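Long-range contact in inositol-3-phosphate synthase (Caenorhabditis elegans, PDB 1VKO), which belongs to the inositol-3-phosphate synthase family, enzymes built round a Rossmann-type domain, and here forms a four-chain assembly carrying NAD: residues V140-I145 / T504-V509. Sequence-based numbering, arbitrary orientation.
Sequences VPFKDI and TLTKLV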
loop_
_atom_site.group_PDB
_atom_site.type_symbol
_atom_site.label_atom_id
_atom_site.label_comp_id
_atom_site.label_asym_id
_atom_site.label_seq_id
_atom_site.Cartn_x
_atom_site.Cartn_y
_atom_site.Cartn_z
ATOM N N VAL A 140 -14.408 -3.142 -32.570
ATOM C CA VAL A 140 -14.075 -4.419 -33.174
ATOM C C VAL A 140 -12.739 -4.921 -32.662
ATOM O O VAL A 140 -11.873 -4.111 -32.268
ATOM C CB VAL A 140 -14.033 -4.368 -34.716
ATOM C CG1 VAL A 140 -15.424 -4.036 -35.281
ATOM C CG2 VAL A 140 -12.923 -3.421 -35.200
ATOM N N PRO A 141 -12.586 -6.243 -32.639
ATOM C CA PRO A 141 -11.309 -6.839 -32.313
ATOM C C PRO A 141 -10.241 -6.281 -33.257
ATOM O O PRO A 141 -10.465 -6.151 -34.471
ATOM C CB PRO A 141 -11.542 -8.341 -32.561
ATOM C CG PRO A 141 -13.034 -8.521 -32.365
ATOM C CD PRO A 141 -13.628 -7.259 -32.917
ATOM N N PHE A 142 -9.094 -5.937 -32.693
ATOM C CA PHE A 142 -7.943 -5.615 -33.471
ATOM C C PHE A 142 -7.717 -6.603 -34.634
ATOM O O PHE A 142 -7.346 -6.190 -35.747
ATOM C CB PHE A 142 -6.734 -5.615 -32.550
ATOM C CG PHE A 142 -5.512 -5.040 -33.173
ATOM C CD1 PHE A 142 -5.276 -3.673 -33.114
ATOM C CD2 PHE A 142 -4.592 -5.864 -33.827
ATOM C CE1 PHE A 142 -4.144 -3.131 -33.716
ATOM C CE2 PHE A 142 -3.457 -5.341 -34.419
ATOM C CZ PHE A 142 -3.235 -3.967 -34.370
ATOM N N LYS A 143 -7.909 -7.898 -34.393
ATOM C CA LYS A 143 -7.492 -8.897 -35.389
ATOM C C LYS A 143 -8.472 -8.981 -36.556
ATOM O O LYS A 143 -8.190 -9.634 -37.543
ATOM C CB LYS A 143 -7.292 -10.263 -34.745
ATOM C CG LYS A 143 -8.543 -10.827 -34.055
ATOM C CD LYS A 143 -8.140 -11.876 -33.045
ATOM C CE LYS A 143 -9.314 -12.311 -32.230
ATOM N NZ LYS A 143 -10.158 -13.103 -33.173
ATOM N N ASP A 144 -9.609 -8.291 -36.434
ATOM C CA ASP A 144 -10.599 -8.216 -37.491
ATOM C C ASP A 144 -10.338 -7.089 -38.510
ATOM O O ASP A 144 -10.978 -7.038 -39.554
ATOM C CB ASP A 144 -11.988 -8.033 -36.878
ATOM C CG ASP A 144 -12.490 -9.281 -36.166
ATOM O OD1 ASP A 144 -11.750 -10.270 -36.047
ATOM O OD2 ASP A 144 -13.625 -9.362 -35.673
ATOM N N ILE A 145 -9.420 -6.174 -38.204
ATOM C CA ILE A 145 -9.208 -5.010 -39.044
ATOM C C ILE A 145 -8.370 -5.331 -40.289
ATOM O O ILE A 145 -8.876 -5.234 -41.399
ATOM C CB ILE A 145 -8.630 -3.855 -38.220
ATOM C CG1 ILE A 145 -9.633 -3.431 -37.155
ATOM C CG2 ILE A 145 -8.294 -2.677 -39.109
ATOM C CD1 ILE A 145 -9.024 -2.441 -36.131
ATOM N N THR A 504 -1.242 4.978 -32.313
ATOM C CA THR A 504 -0.410 4.876 -33.531
ATOM C C THR A 504 -0.736 3.565 -34.252
ATOM O O THR A 504 -1.035 3.557 -35.445
ATOM C CB THR A 504 1.061 4.905 -33.173
ATOM O OG1 THR A 504 1.376 6.152 -32.517
ATOM C CG2 THR A 504 1.907 4.925 -34.404
ATOM N N LEU A 505 -0.701 2.473 -33.500
ATOM C CA LEU A 505 -0.977 1.164 -34.022
ATOM C C LEU A 505 -2.402 1.017 -34.561
ATOM O O LEU A 505 -2.578 0.492 -35.637
ATOM C CB LEU A 505 -0.694 0.140 -32.946
ATOM C CG LEU A 505 -0.718 -1.344 -33.269
ATOM C CD1 LEU A 505 0.110 -1.661 -34.535
ATOM C CD2 LEU A 505 -0.196 -2.107 -32.054
ATOM N N THR A 506 -3.413 1.505 -33.841
ATOM C CA THR A 506 -4.791 1.277 -34.258
ATOM C C THR A 506 -5.205 2.197 -35.383
ATOM O O THR A 506 -6.046 1.817 -36.200
ATOM C CB THR A 506 -5.775 1.412 -33.108
ATOM O OG1 THR A 506 -5.566 2.666 -32.448
ATOM C CG2 THR A 506 -5.481 0.367 -32.029
ATOM N N LYS A 507 -4.642 3.399 -35.445
ATOM C CA LYS A 507 -4.900 4.242 -36.609
ATOM C C LYS A 507 -4.240 3.639 -37.862
ATOM O O LYS A 507 -4.806 3.638 -38.955
ATOM C CB LYS A 507 -4.460 5.683 -36.384
ATOM C CG LYS A 507 -4.816 6.566 -37.588
ATOM C CD LYS A 507 -4.661 8.047 -37.300
ATOM C CE LYS A 507 -5.881 8.629 -36.638
ATOM N NZ LYS A 507 -5.728 10.124 -36.523
ATOM N N LEU A 508 -3.045 3.100 -37.696
ATOM C CA LEU A 508 -2.352 2.545 -38.816
ATOM C C LEU A 508 -3.179 1.409 -39.409
ATOM O O LEU A 508 -3.452 1.420 -40.597
ATOM C CB LEU A 508 -0.905 2.132 -38.459
ATOM C CG LEU A 508 -0.199 1.305 -39.545
ATOM C CD1 LEU A 508 0.102 2.149 -40.760
ATOM C CD2 LEU A 508 1.070 0.589 -39.057
ATOM N N VAL A 509 -3.595 0.442 -38.611
ATOM C CA VAL A 509 -4.327 -0.701 -39.198
ATOM C C VAL A 509 -5.680 -0.303 -39.754
ATOM O O VAL A 509 -6.173 -0.959 -40.667
ATOM C CB VAL A 509 -4.503 -1.920 -38.239
ATOM C CG1 VAL A 509 -3.157 -2.447 -37.792
ATOM C CG2 VAL A 509 -5.325 -1.534 -37.033
#
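Phe142 and Ile145 project from the turn that ends strand 136-141 onto one side of helix 498-513, where Val509 receives both. The strand pairs with 125-131 as a two-stranded antiparallel hairpin, so the end of a beta-hairpin packs here on a helix through apolar side chains; all five touching residues are buried, and no hydrogen bond joins the two segments. Within the turn, Asp144 N bonds to Pro141 O and Ile145 N to Phe142 O, and this tight curl brings residues three apart round to the same helix. Phe142 has CG anti to its own N (chi1 -169°), which extends the ring until its far end lies among Leu505, Thr506 and, one turn further on, Val509. Its CZ rests 3.7 Å from Val509 CG1 and 3.8 Å from Leu505 CG, both approaching the ring obliquely, whereas Thr506 CG2 comes to the ring edge, close to its plane. A flat, wholly apolar ring suits this site between branched side chains. With its hydroxyl bonded to Phe502 O within the helix, Thr506 presents its methyl to the ring. Val126 of the partner strand touches Phe142, Ile145 and Thr506 alike, linking hairpin and helix. The helix also faces the second subunit, where Lys507 NZ forms salt bridges with Asp518 and Asp520 of that chain. The beta-branching of Ile145 gives it a methyl close to the backbone: CG2 packs 3.8 Å from Val509 CG2 and makes a tight van der Waals approach, 3.1 Å, to Val509 O.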